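Local coordinates for protein SSD1 (Saccharomyces cerevisiae S288C, PDB 7AM1) that binds mRNA and represses translation as a non-enzymatic pseudonuclease of the RNase II family, and is implicated in control of the cell cycle, at residues 390-395 against 451-456; 378-383 against 547-552; 780-785 against 906-911; 763-768 against 786-791. All coordinates share one frame; numbering follows the deposited sequence.

Interaction 1 (390-395 against 451-456); sequences LELGCH and VVYTLD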
loop_
_atom_site.group_PDB
_atom_site.type_symbol
_atom_site.label_atom_id
_atom_site.label_comp_id
_atom_site.label_asym_id
_atom_site.label_seq_id
_atom_site.Cartn_x
_atom_site.Cartn_y
_atom_site.Cartn_z
ATOM N N LEU A 390 -9.172 31.124 20.056
ATOM C CA LEU A 390 -7.827 30.589 19.923
ATOM C C LEU A 390 -7.415 30.638 18.458
ATOM O O LEU A 390 -8.230 30.879 17.562
ATOM C CB LEU A 390 -7.744 29.150 20.444
ATOM C CG LEU A 390 -8.239 28.872 21.862
ATOM C CD1 LEU A 390 -8.088 27.391 22.193
ATOM C CD2 LEU A 390 -7.491 29.727 22.871
ATOM N N GLU A 391 -6.133 30.396 18.220
ATOM C CA GLU A 391 -5.577 30.391 16.876
ATOM C C GLU A 391 -4.688 29.170 16.709
ATOM O O GLU A 391 -3.790 28.938 17.522
ATOM C CB GLU A 391 -4.781 31.672 16.620
ATOM C CG GLU A 391 -3.973 31.672 15.353
ATOM C CD GLU A 391 -3.375 33.030 15.067
ATOM O OE1 GLU A 391 -4.151 34.000 14.934
ATOM O OE2 GLU A 391 -2.133 33.132 14.985
ATOM N N LEU A 392 -4.953 28.385 15.669
ATOM C CA LEU A 392 -4.085 27.283 15.266
ATOM C C LEU A 392 -3.442 27.672 13.939
ATOM O O LEU A 392 -4.135 27.793 12.923
ATOM C CB LEU A 392 -4.858 25.975 15.130
ATOM C CG LEU A 392 -3.987 24.788 14.706
ATOM C CD1 LEU A 392 -3.155 24.300 15.882
ATOM C CD2 LEU A 392 -4.822 23.667 14.112
ATOM N N GLY A 393 -2.132 27.898 13.954
ATOM C CA GLY A 393 -1.384 28.193 12.742
ATOM C C GLY A 393 -0.722 26.946 12.210
ATOM O O GLY A 393 -0.073 26.203 12.953
ATOM N N CYS A 394 -0.884 26.710 10.906
ATOM C CA CYS A 394 -0.348 25.535 10.227
ATOM C C CYS A 394 0.553 26.001 9.095
ATOM O O CYS A 394 0.081 26.644 8.153
ATOM C CB CYS A 394 -1.484 24.653 9.711
ATOM S SG CYS A 394 -2.680 24.229 11.003
ATOM N N HIS A 395 1.843 25.679 9.187
ATOM C CA HIS A 395 2.866 26.259 8.326
ATOM C C HIS A 395 3.570 25.160 7.546
ATOM O O HIS A 395 4.017 24.166 8.130
ATOM C CB HIS A 395 3.894 27.047 9.147
ATOM C CG HIS A 395 3.288 27.919 10.205
ATOM N ND1 HIS A 395 2.642 29.102 9.921
ATOM C CD2 HIS A 395 3.235 27.775 11.552
ATOM C CE1 HIS A 395 2.218 29.651 11.045
ATOM N NE2 HIS A 395 2.564 28.865 12.051
ATOM N N VAL A 451 -1.856 28.093 6.810
ATOM C CA VAL A 451 -3.301 28.082 7.010
ATOM C C VAL A 451 -3.545 28.290 8.502
ATOM O O VAL A 451 -3.138 27.459 9.324
ATOM C CB VAL A 451 -3.937 26.774 6.515
ATOM C CG1 VAL A 451 -5.426 26.765 6.819
ATOM C CG2 VAL A 451 -3.682 26.587 5.020
ATOM N N VAL A 452 -4.179 29.408 8.851
ATOM C CA VAL A 452 -4.360 29.819 10.242
ATOM C C VAL A 452 -5.847 29.793 10.562
ATOM O O VAL A 452 -6.636 30.506 9.933
ATOM C CB VAL A 452 -3.762 31.212 10.498
ATOM C CG1 VAL A 452 -3.942 31.618 11.956
ATOM C CG2 VAL A 452 -2.293 31.223 10.111
ATOM N N TYR A 453 -6.233 28.959 11.524
ATOM C CA TYR A 453 -7.624 28.849 11.944
ATOM C C TYR A 453 -7.837 29.661 13.213
ATOM O O TYR A 453 -7.054 29.548 14.161
ATOM C CB TYR A 453 -8.012 27.391 12.188
ATOM C CG TYR A 453 -7.815 26.496 10.981
ATOM C CD1 TYR A 453 -8.766 26.439 9.971
ATOM C CD2 TYR A 453 -6.678 25.704 10.854
ATOM C CE1 TYR A 453 -8.592 25.626 8.872
ATOM C CE2 TYR A 453 -6.495 24.885 9.748
ATOM C CZ TYR A 453 -7.456 24.846 8.767
ATOM O OH TYR A 453 -7.279 24.039 7.666
ATOM N N THR A 454 -8.898 30.465 13.229
ATOM C CA THR A 454 -9.382 31.118 14.440
ATOM C C THR A 454 -10.527 30.282 15.000
ATOM O O THR A 454 -11.476 29.963 14.276
ATOM C CB THR A 454 -9.846 32.547 14.151
ATOM O OG1 THR A 454 -8.737 33.331 13.692
ATOM C CG2 THR A 454 -10.413 33.186 15.398
ATOM N N LEU A 455 -10.413 29.889 16.265
ATOM C CA LEU A 455 -11.329 28.934 16.872
ATOM C C LEU A 455 -12.042 29.543 18.067
ATOM O O LEU A 455 -11.454 30.325 18.821
ATOM C CB LEU A 455 -10.587 27.672 17.332
ATOM C CG LEU A 455 -9.604 27.056 16.339
ATOM C CD1 LEU A 455 -8.853 25.915 16.989
ATOM C CD2 LEU A 455 -10.335 26.580 15.097
ATOM N N ASP A 456 -13.305 29.166 18.252
ATOM C CA ASP A 456 -13.983 29.475 19.503
ATOM C C ASP A 456 -13.267 28.768 20.648
ATOM O O ASP A 456 -13.085 27.549 20.621
ATOM C CB ASP A 456 -15.446 29.043 19.442
ATOM C CG ASP A 456 -16.214 29.420 20.694
ATOM O OD1 ASP A 456 -15.843 28.942 21.786
ATOM O OD2 ASP A 456 -17.178 30.208 20.594
#
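Leu392 and Tyr453 face each other as a hydrogen-bonded pair of two antiparallel strands, 390-395 and 451-456, whose axes run at 167°. Leu392 N donates a hydrogen bond to Tyr453 O at 2.8 Å, and Tyr453 N donates one back to Leu392 O at the same length. Leu390 with Leu455 and Cys394 with Val451 are bonded in the same double way. Six backbone bonds therefore tie the strands together.

On the face of Glu391 and Val452, Glu391 can be followed outward. Its CB lies 4.0 Å from Tyr453 O. CG is anti to the backbone N (chi1 170°), and this sends the chain diagonally across to Val452, where Glu391 CG meets Val452 CG1 at 3.4 Å. Glu391 CD lies 3.5 Å from the same Val452 CG1, and both carboxylate oxygens stay beside it. At the tip OE2 is hydrogen-bonded to His381 on the next strand. Gly393 brings only its CA to Val452 CG2.

The face of Leu392 is largely apolar. Leu392 CD2 lies 4.3 Å from Tyr453 CD2. Cys394 SG comes to the edge of the Tyr453 ring, 4.1 Å from Tyr453 CE2, as a sulfur-aromatic contact. The phenol OH is held by Thr559 of helix 544-568, which packs on this face. Strand 378-384 flanks 389-397 and strand 462-472 flanks 446-456, which makes both interior strands of the mixed beta-sheet of the RNB domain.

Interaction 2 (378-383 against 547-552); sequences FALHVR and VVINEI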
loop_
_atom_site.group_PDB
_atom_site.type_symbol
_atom_site.label_atom_id
_atom_site.label_comp_id
_atom_site.label_asym_id
_atom_site.label_seq_id
_atom_site.Cartn_x
_atom_site.Cartn_y
_atom_site.Cartn_z
ATOM N N PHE A 378 6.710 20.820 8.199
ATOM C CA PHE A 378 5.441 21.267 8.753
ATOM C C PHE A 378 5.673 21.757 10.170
ATOM O O PHE A 378 6.414 21.132 10.934
ATOM C CB PHE A 378 4.422 20.132 8.745
ATOM C CG PHE A 378 3.064 20.525 9.236
ATOM C CD1 PHE A 378 2.206 21.234 8.418
ATOM C CD2 PHE A 378 2.629 20.155 10.497
ATOM C CE1 PHE A 378 0.949 21.584 8.850
ATOM C CE2 PHE A 378 1.370 20.497 10.929
ATOM C CZ PHE A 378 0.529 21.211 10.103
ATOM N N ALA A 379 5.058 22.887 10.510
ATOM C CA ALA A 379 5.197 23.482 11.830
ATOM C C ALA A 379 3.847 24.027 12.272
ATOM O O ALA A 379 2.977 24.330 11.449
ATOM C CB ALA A 379 6.263 24.584 11.831
ATOM N N LEU A 380 3.685 24.168 13.587
ATOM C CA LEU A 380 2.415 24.582 14.157
ATOM C C LEU A 380 2.628 25.600 15.263
ATOM O O LEU A 380 3.682 25.632 15.905
ATOM C CB LEU A 380 1.659 23.396 14.779
ATOM C CG LEU A 380 1.022 22.330 13.902
ATOM C CD1 LEU A 380 0.619 21.150 14.780
ATOM C CD2 LEU A 380 -0.173 22.901 13.152
ATOM N N HIS A 381 1.605 26.419 15.495
ATOM C CA HIS A 381 1.514 27.176 16.731
ATOM C C HIS A 381 0.061 27.181 17.177
ATOM O O HIS A 381 -0.854 27.017 16.366
ATOM C CB HIS A 381 2.045 28.614 16.602
ATOM C CG HIS A 381 1.126 29.569 15.902
ATOM N ND1 HIS A 381 1.286 29.922 14.580
ATOM C CD2 HIS A 381 0.077 30.294 16.359
ATOM C CE1 HIS A 381 0.362 30.806 14.246
ATOM N NE2 HIS A 381 -0.388 31.045 15.306
ATOM N N VAL A 382 -0.135 27.320 18.481
ATOM C CA VAL A 382 -1.450 27.559 19.060
ATOM C C VAL A 382 -1.304 28.796 19.933
ATOM O O VAL A 382 -0.328 28.924 20.680
ATOM C CB VAL A 382 -1.967 26.356 19.872
ATOM C CG1 VAL A 382 -3.174 26.754 20.698
ATOM C CG2 VAL A 382 -2.311 25.203 18.960
ATOM N N ARG A 383 -2.245 29.716 19.816
ATOM C CA ARG A 383 -2.131 30.987 20.512
ATOM C C ARG A 383 -3.510 31.370 21.009
ATOM O O ARG A 383 -4.510 31.152 20.321
ATOM C CB ARG A 383 -1.528 32.050 19.579
ATOM C CG ARG A 383 -1.358 33.443 20.156
ATOM C CD ARG A 383 -0.638 34.327 19.135
ATOM N NE ARG A 383 -0.504 35.716 19.566
ATOM C CZ ARG A 383 -1.393 36.672 19.326
ATOM N NH1 ARG A 383 -2.502 36.403 18.651
ATOM N NH2 ARG A 383 -1.167 37.901 19.761
ATOM N N VAL A 547 -1.269 10.660 14.547
ATOM C CA VAL A 547 -2.682 10.863 14.245
ATOM C C VAL A 547 -3.078 12.310 14.508
ATOM O O VAL A 547 -3.841 12.908 13.737
ATOM C CB VAL A 547 -3.543 9.883 15.064
ATOM C CG1 VAL A 547 -5.021 10.222 14.941
ATOM C CG2 VAL A 547 -3.295 8.453 14.617
ATOM N N VAL A 548 -2.567 12.895 15.596
ATOM C CA VAL A 548 -2.846 14.297 15.905
ATOM C C VAL A 548 -2.403 15.192 14.755
ATOM O O VAL A 548 -3.184 15.993 14.226
ATOM C CB VAL A 548 -2.160 14.703 17.224
ATOM C CG1 VAL A 548 -2.146 16.220 17.376
ATOM C CG2 VAL A 548 -2.863 14.076 18.406
ATOM N N ILE A 549 -1.135 15.071 14.355
ATOM C CA ILE A 549 -0.622 15.900 13.273
ATOM C C ILE A 549 -1.306 15.544 11.959
ATOM O O ILE A 549 -1.541 16.424 11.123
ATOM C CB ILE A 549 0.909 15.756 13.168
ATOM C CG1 ILE A 549 1.589 16.176 14.480
ATOM C CG2 ILE A 549 1.444 16.531 11.969
ATOM C CD1 ILE A 549 1.303 17.608 14.942
ATOM N N ASN A 550 -1.640 14.263 11.753
ATOM C CA ASN A 550 -2.255 13.844 10.494
ATOM C C ASN A 550 -3.659 14.425 10.342
ATOM O O ASN A 550 -4.057 14.819 9.239
ATOM C CB ASN A 550 -2.299 12.311 10.402
ATOM C CG ASN A 550 -2.554 11.803 8.971
ATOM O OD1 ASN A 550 -2.054 12.368 7.993
ATOM N ND2 ASN A 550 -3.334 10.729 8.853
ATOM N N GLU A 551 -4.433 14.485 11.429
ATOM C CA GLU A 551 -5.777 15.040 11.304
ATOM C C GLU A 551 -5.733 16.552 11.118
ATOM O O GLU A 551 -6.617 17.122 10.468
ATOM C CB GLU A 551 -6.630 14.667 12.514
ATOM C CG GLU A 551 -7.130 13.223 12.487
ATOM C CD GLU A 551 -8.092 12.947 11.336
ATOM O OE1 GLU A 551 -8.874 13.855 10.972
ATOM O OE2 GLU A 551 -8.060 11.820 10.786
ATOM N N ILE A 552 -4.711 17.216 11.660
ATOM C CA ILE A 552 -4.542 18.637 11.382
ATOM C C ILE A 552 -4.173 18.850 9.918
ATOM O O ILE A 552 -4.705 19.749 9.261
ATOM C CB ILE A 552 -3.502 19.253 12.338
ATOM C CG1 ILE A 552 -4.093 19.367 13.749
ATOM C CG2 ILE A 552 -3.047 20.626 11.837
ATOM C CD1 ILE A 552 -3.069 19.673 14.823
#
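The branch ends of Leu380 and Ile552 meet end-on where a strand of the RNB-domain sheet packs against helix 544-568. This is alpha/beta layer packing. The segment axes pass 11.0 Å apart and are nearly perpendicular, at 91°. Four apolar side chains fill the distance.

Leu380 has the most surface covered. Its two methyls divide the work. Leu380 CD2 meets Ile552 CG2 at 3.9 Å. CD1 touches Ile552 CD1 and also presses on Ile549 CD1. Leu380 and Ile549 lie alongside each other with reversed directions.

Ile552 turns CG2 anti to its backbone N, with CG1 beside that N (chi1 -72°). This branch places CG2 between the two strand residues, on Leu380 CD2 and at Phe378 CZ. Phe378 crosses Ile552 roughly at right angles. Ile552 CG2 lies at the ring edge of Phe378, 4.0 Å from Phe378 CZ. Phe378 CD2 and CE2 both touch Ile549 CG2.

The layer continues beyond the two segments. Ile552 also rests on Val499 of helix 495-510 and on Cys394 of the neighbouring strand. Ile549 is backed by Leu480 and Leu483. The closest approach across the contact is between methyls, Leu380 CD1 to Ile549 CD1 at 3.6 Å.

Interaction 3 (780-785 against 906-911); sequences LHWQPG and VRALNP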
loop_
_atom_site.group_PDB
_atom_site.type_symbol
_atom_site.label_atom_id
_atom_site.label_comp_id
_atom_site.label_asym_id
_atom_site.label_seq_id
_atom_site.Cartn_x
_atom_site.Cartn_y
_atom_site.Cartn_z
ATOM N N LEU A 780 -11.839 -29.717 9.415
ATOM C CA LEU A 780 -10.658 -30.437 8.968
ATOM C C LEU A 780 -10.635 -31.811 9.628
ATOM O O LEU A 780 -10.776 -31.918 10.850
ATOM C CB LEU A 780 -9.390 -29.656 9.317
ATOM C CG LEU A 780 -9.310 -28.195 8.861
ATOM C CD1 LEU A 780 -8.033 -27.537 9.375
ATOM C CD2 LEU A 780 -9.380 -28.084 7.348
ATOM N N HIS A 781 -10.455 -32.856 8.824
ATOM C CA HIS A 781 -10.291 -34.216 9.338
ATOM C C HIS A 781 -8.802 -34.531 9.279
ATOM O O HIS A 781 -8.257 -34.827 8.212
ATOM C CB HIS A 781 -11.125 -35.213 8.543
ATOM C CG HIS A 781 -12.602 -35.025 8.714
ATOM N ND1 HIS A 781 -13.483 -36.079 8.815
ATOM C CD2 HIS A 781 -13.351 -33.900 8.797
ATOM C CE1 HIS A 781 -14.711 -35.613 8.956
ATOM N NE2 HIS A 781 -14.658 -34.293 8.948
ATOM N N TRP A 782 -8.144 -34.457 10.430
ATOM C CA TRP A 782 -6.698 -34.565 10.478
ATOM C C TRP A 782 -6.234 -36.014 10.460
ATOM O O TRP A 782 -6.926 -36.923 10.932
ATOM C CB TRP A 782 -6.154 -33.901 11.741
ATOM C CG TRP A 782 -6.205 -32.405 11.739
ATOM C CD1 TRP A 782 -7.224 -31.611 12.191
ATOM C CD2 TRP A 782 -5.187 -31.522 11.268
ATOM N NE1 TRP A 782 -6.894 -30.288 12.034
ATOM C CE2 TRP A 782 -5.648 -30.207 11.466
ATOM C CE3 TRP A 782 -3.926 -31.716 10.699
ATOM C CZ2 TRP A 782 -4.895 -29.094 11.113
ATOM C CZ3 TRP A 782 -3.181 -30.612 10.352
ATOM C CH2 TRP A 782 -3.666 -29.317 10.558
ATOM N N GLN A 783 -5.032 -36.216 9.934
ATOM C CA GLN A 783 -4.315 -37.465 10.143
ATOM C C GLN A 783 -3.734 -37.455 11.551
ATOM O O GLN A 783 -2.879 -36.613 11.846
ATOM C CB GLN A 783 -3.189 -37.625 9.133
ATOM C CG GLN A 783 -3.609 -37.613 7.686
ATOM C CD GLN A 783 -2.415 -37.676 6.757
ATOM O OE1 GLN A 783 -1.353 -38.184 7.128
ATOM N NE2 GLN A 783 -2.568 -37.129 5.555
ATOM N N PRO A 784 -4.164 -38.344 12.444
ATOM C CA PRO A 784 -3.659 -38.285 13.820
ATOM C C PRO A 784 -2.151 -38.484 13.862
ATOM O O PRO A 784 -1.591 -39.295 13.120
ATOM C CB PRO A 784 -4.408 -39.422 14.527
ATOM C CG PRO A 784 -4.798 -40.361 13.437
ATOM C CD PRO A 784 -5.072 -39.489 12.241
ATOM N N GLY A 785 -1.493 -37.708 14.720
ATOM C CA GLY A 785 -0.084 -37.884 15.000
ATOM C C GLY A 785 0.876 -37.303 13.984
ATOM O O GLY A 785 2.093 -37.411 14.185
ATOM N N VAL A 906 1.642 -20.039 5.683
ATOM C CA VAL A 906 1.069 -20.385 6.975
ATOM C C VAL A 906 0.463 -21.778 6.903
ATOM O O VAL A 906 -0.029 -22.213 5.856
ATOM C CB VAL A 906 -0.002 -19.367 7.431
ATOM C CG1 VAL A 906 0.643 -18.050 7.782
ATOM C CG2 VAL A 906 -1.065 -19.192 6.355
ATOM N N ARG A 907 0.510 -22.476 8.035
ATOM C CA ARG A 907 -0.107 -23.782 8.200
ATOM C C ARG A 907 -0.766 -23.851 9.567
ATOM O O ARG A 907 -0.260 -23.282 10.540
ATOM C CB ARG A 907 0.918 -24.911 8.052
ATOM C CG ARG A 907 1.576 -24.970 6.689
ATOM C CD ARG A 907 2.853 -25.782 6.723
ATOM N NE ARG A 907 3.050 -26.491 5.464
ATOM C CZ ARG A 907 3.871 -27.523 5.300
ATOM N NH1 ARG A 907 4.590 -27.989 6.319
ATOM N NH2 ARG A 907 3.964 -28.099 4.110
ATOM N N ALA A 908 -1.900 -24.542 9.634
ATOM C CA ALA A 908 -2.523 -24.826 10.917
ATOM C C ALA A 908 -1.738 -25.899 11.653
ATOM O O ALA A 908 -1.282 -26.880 11.059
ATOM C CB ALA A 908 -3.968 -25.291 10.734
ATOM N N LEU A 909 -1.575 -25.692 12.956
ATOM C CA LEU A 909 -1.039 -26.717 13.837
ATOM C C LEU A 909 -2.005 -27.894 13.878
ATOM O O LEU A 909 -3.222 -27.709 13.968
ATOM C CB LEU A 909 -0.838 -26.132 15.238
ATOM C CG LEU A 909 -0.172 -26.991 16.313
ATOM C CD1 LEU A 909 1.301 -27.181 16.001
ATOM C CD2 LEU A 909 -0.354 -26.382 17.701
ATOM N N ASN A 910 -1.471 -29.102 13.767
ATOM C CA ASN A 910 -2.301 -30.292 13.910
ATOM C C ASN A 910 -2.631 -30.507 15.382
ATOM O O ASN A 910 -1.752 -30.893 16.165
ATOM C CB ASN A 910 -1.593 -31.521 13.336
ATOM C CG ASN A 910 -2.466 -32.766 13.364
ATOM O OD1 ASN A 910 -3.512 -32.793 14.011
ATOM N ND2 ASN A 910 -2.029 -33.811 12.672
ATOM N N PRO A 911 -3.884 -30.307 15.799
ATOM C CA PRO A 911 -4.209 -30.504 17.217
ATOM C C PRO A 911 -4.186 -31.961 17.635
ATOM O O PRO A 911 -4.222 -32.234 18.842
ATOM C CB PRO A 911 -5.613 -29.902 17.346
ATOM C CG PRO A 911 -6.208 -30.056 16.005
ATOM C CD PRO A 911 -5.080 -29.973 15.003
#
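Trp782 and Asn910 mark the nearest approach of two segments of the chain that are leaving their strands, with CA atoms 7.0 Å apart and the end-to-end directions of 782-785 and 908-911 turned by 61°. The Trp782 indole is the platform. Asn910 lays its amide over one face, the two planes only 21° apart, with Asn910 CG 3.2 Å from Trp782 CE3. Asn910 CA sits over the six-membered ring, 3.7 Å from its centroid, as a CH-pi contact. Pro911 crosses the indole roughly at right angles. Its CD stands on the same face, 3.7 Å from the centroid of the five-membered ring.

Ala908 CB comes to the indole edge in the ring plane, 3.9 Å from Trp782 CZ2. The contact joins the ends of strands 777-782 and 903-908, which belong to two different antiparallel sheets. The C-terminal family region here is of the OB clan, so the setting is consistent with an OB-type fold. Losing the indole of Trp782 to an alanine is likely to leave Asn910 and Pro911 without their platform and Gln881 without the indole N-H that it now accepts.

The amide is fixed at both ends. Asn910 CG is anti to the backbone N, which brings the amide over the indole. Its rotation is set by its bonds. Asn910 ND2 donates to Gln783 O at 3.0 Å. The N-H...O angle is 149°, and this oxygen lies in the amide plane. ND2 also bonds to Val786 O, while OD1 accepts from the backbone N of Phe912. The backbone of Trp782 is itself paired with Tyr879 on strand 878-884.

Interaction 4 (763-768 against 786-791); sequences QLPLIK and VDSATF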
loop_
_atom_site.group_PDB
_atom_site.type_symbol
_atom_site.label_atom_id
_atom_site.label_comp_id
_atom_site.label_asym_id
_atom_site.label_seq_id
_atom_site.Cartn_x
_atom_site.Cartn_y
_atom_site.Cartn_z
ATOM N N GLN A 763 -2.038 -28.545 1.831
ATOM C CA GLN A 763 -0.699 -28.487 2.407
ATOM C C GLN A 763 -0.696 -28.973 3.849
ATOM O O GLN A 763 0.335 -28.876 4.528
ATOM C CB GLN A 763 -0.137 -27.071 2.295
ATOM C CG GLN A 763 0.175 -26.699 0.849
ATOM C CD GLN A 763 0.705 -25.292 0.696
ATOM O OE1 GLN A 763 0.163 -24.346 1.270
ATOM N NE2 GLN A 763 1.766 -25.143 -0.092
ATOM N N LEU A 764 -1.813 -29.523 4.318
ATOM C CA LEU A 764 -1.946 -30.057 5.659
ATOM C C LEU A 764 -2.129 -31.573 5.617
ATOM O O LEU A 764 -2.716 -32.108 4.672
ATOM C CB LEU A 764 -3.144 -29.420 6.373
ATOM C CG LEU A 764 -3.112 -27.893 6.476
ATOM C CD1 LEU A 764 -4.396 -27.357 7.095
ATOM C CD2 LEU A 764 -1.894 -27.441 7.272
ATOM N N PRO A 765 -1.639 -32.296 6.632
ATOM C CA PRO A 765 -1.834 -33.754 6.660
ATOM C C PRO A 765 -3.264 -34.128 7.016
ATOM O O PRO A 765 -3.563 -34.457 8.170
ATOM C CB PRO A 765 -0.845 -34.220 7.735
ATOM C CG PRO A 765 -0.750 -33.038 8.671
ATOM C CD PRO A 765 -0.852 -31.816 7.784
ATOM N N LEU A 766 -4.149 -34.091 6.026
ATOM C CA LEU A 766 -5.569 -34.324 6.226
ATOM C C LEU A 766 -6.005 -35.629 5.575
ATOM O O LEU A 766 -5.370 -36.135 4.646
ATOM C CB LEU A 766 -6.398 -33.175 5.644
ATOM C CG LEU A 766 -6.103 -31.767 6.156
ATOM C CD1 LEU A 766 -6.983 -30.753 5.435
ATOM C CD2 LEU A 766 -6.309 -31.684 7.660
ATOM N N ILE A 767 -7.120 -36.158 6.072
ATOM C CA ILE A 767 -7.821 -37.250 5.405
ATOM C C ILE A 767 -8.924 -36.708 4.510
ATOM O O ILE A 767 -9.131 -37.198 3.398
ATOM C CB ILE A 767 -8.377 -38.232 6.458
ATOM C CG1 ILE A 767 -7.247 -39.070 7.055
ATOM C CG2 ILE A 767 -9.447 -39.132 5.847
ATOM C CD1 ILE A 767 -7.229 -39.070 8.557
ATOM N N LYS A 768 -9.634 -35.689 4.979
ATOM C CA LYS A 768 -10.663 -35.028 4.191
ATOM C C LYS A 768 -10.962 -33.686 4.845
ATOM O O LYS A 768 -10.342 -33.303 5.841
ATOM C CB LYS A 768 -11.929 -35.884 4.083
ATOM C CG LYS A 768 -12.598 -36.179 5.416
ATOM C CD LYS A 768 -13.977 -36.803 5.231
ATOM N N VAL A 786 0.389 -36.703 12.902
ATOM C CA VAL A 786 1.245 -36.159 11.852
ATOM C C VAL A 786 1.440 -34.667 12.097
ATOM O O VAL A 786 0.483 -33.886 12.032
ATOM C CB VAL A 786 0.655 -36.425 10.456
ATOM C CG1 VAL A 786 1.576 -35.883 9.368
ATOM C CG2 VAL A 786 0.424 -37.921 10.264
ATOM N N ASP A 787 2.682 -34.267 12.357
ATOM C CA ASP A 787 2.987 -32.875 12.671
ATOM C C ASP A 787 2.930 -32.030 11.400
ATOM O O ASP A 787 3.612 -32.333 10.413
ATOM C CB ASP A 787 4.363 -32.780 13.327
ATOM C CG ASP A 787 4.644 -31.405 13.924
ATOM O OD1 ASP A 787 3.848 -30.467 13.704
ATOM O OD2 ASP A 787 5.672 -31.267 14.619
ATOM N N SER A 788 2.099 -30.979 11.427
ATOM C CA SER A 788 2.008 -30.056 10.300
ATOM C C SER A 788 3.324 -29.332 10.069
ATOM O O SER A 788 3.623 -28.926 8.940
ATOM C CB SER A 788 0.914 -29.009 10.545
ATOM O OG SER A 788 -0.365 -29.599 10.656
ATOM N N ALA A 789 4.097 -29.118 11.135
ATOM C CA ALA A 789 5.331 -28.353 11.015
ATOM C C ALA A 789 6.325 -29.044 10.098
ATOM O O ALA A 789 7.141 -28.381 9.460
ATOM C CB ALA A 789 5.946 -28.123 12.396
ATOM N N THR A 790 6.283 -30.369 10.026
ATOM C CA THR A 790 7.259 -31.126 9.253
ATOM C C THR A 790 6.616 -31.878 8.094
ATOM O O THR A 790 7.301 -32.650 7.413
ATOM C CB THR A 790 8.006 -32.097 10.171
ATOM O OG1 THR A 790 7.061 -32.953 10.823
ATOM C CG2 THR A 790 8.805 -31.338 11.230
ATOM N N PHE A 791 5.323 -31.682 7.854
ATOM C CA PHE A 791 4.632 -32.448 6.828
ATOM C C PHE A 791 5.020 -31.961 5.438
ATOM O O PHE A 791 5.034 -30.757 5.168
ATOM C CB PHE A 791 3.120 -32.348 7.018
ATOM C CG PHE A 791 2.327 -33.039 5.946
ATOM C CD1 PHE A 791 2.295 -34.424 5.876
ATOM C CD2 PHE A 791 1.601 -32.306 5.022
ATOM C CE1 PHE A 791 1.561 -35.063 4.898
ATOM C CE2 PHE A 791 0.866 -32.939 4.041
ATOM C CZ PHE A 791 0.845 -34.320 3.978
#
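Pro765 packs on the Phe791 ring, with Val786 and Ser788 also touching it. Pro765 CB stands over the centre of the Phe791 ring, 3.7 Å from the centroid and 14° off the ring normal. This is a CH-pi contact on the face. Pro765 N lies over the same ring, 3.6 Å from Phe791 CD2. At the ring edge, in plane, Gln763 O approaches Phe791 CD2 at 3.7 Å. Phe791 CG is anti to the backbone N (chi1 176°), which carries the ring out from the loop to Pro765.

Val786 lies alongside the proline with reversed direction. Val786 CG1 is only 3.4 Å from Pro765 CB, a tight carbon pair. Ser788 OG lies 3.7 Å from Pro765 CD, but its hydrogen-bond partner is Ala908 O. Replacing Phe791 by an alanine is likely to strip Pro765 of its aromatic cover and open a gap beside Gln763 O.

Further out, Pro765 is the centre of an inverse gamma turn, where the bond Leu766 N to Leu764 O is weak. In the facing loop, Asp787 OD1 accepts from Ala789 N at 2.9 Å and forms an Asx turn. Asp787 OD2 accepts a hydrogen bond from the backbone N of Ala814. Across the two segments themselves the contact is apolar and CH-pi in kind, so its hold depends on shape and close fit, while polar bonds within the loop and to other parts of the chain set the loop.

Overall arrangement
Interactions 1 and 2 share the RNB-domain sheet, where strands 378-384 and 389-397 are neighbours. Interaction 1 works within the sheet mainly by backbone bonds; interaction 2 attaches a helix to it by methyls and a ring alone. The bond from Glu391 OE2 to His381 NE2 joins the two. Interactions 3 and 4 lie in the C-terminal part, with centres about 5 Å apart, and meet through Asn910 and Val786. Both have a proline packed on an aromatic ring, but a hydrogen bond from a side-chain amide also crosses interaction 3. Interaction 2 is wholly buried; the other three reach the surface at some residues. The centres of interactions 1 and 3 are about 60 Å apart.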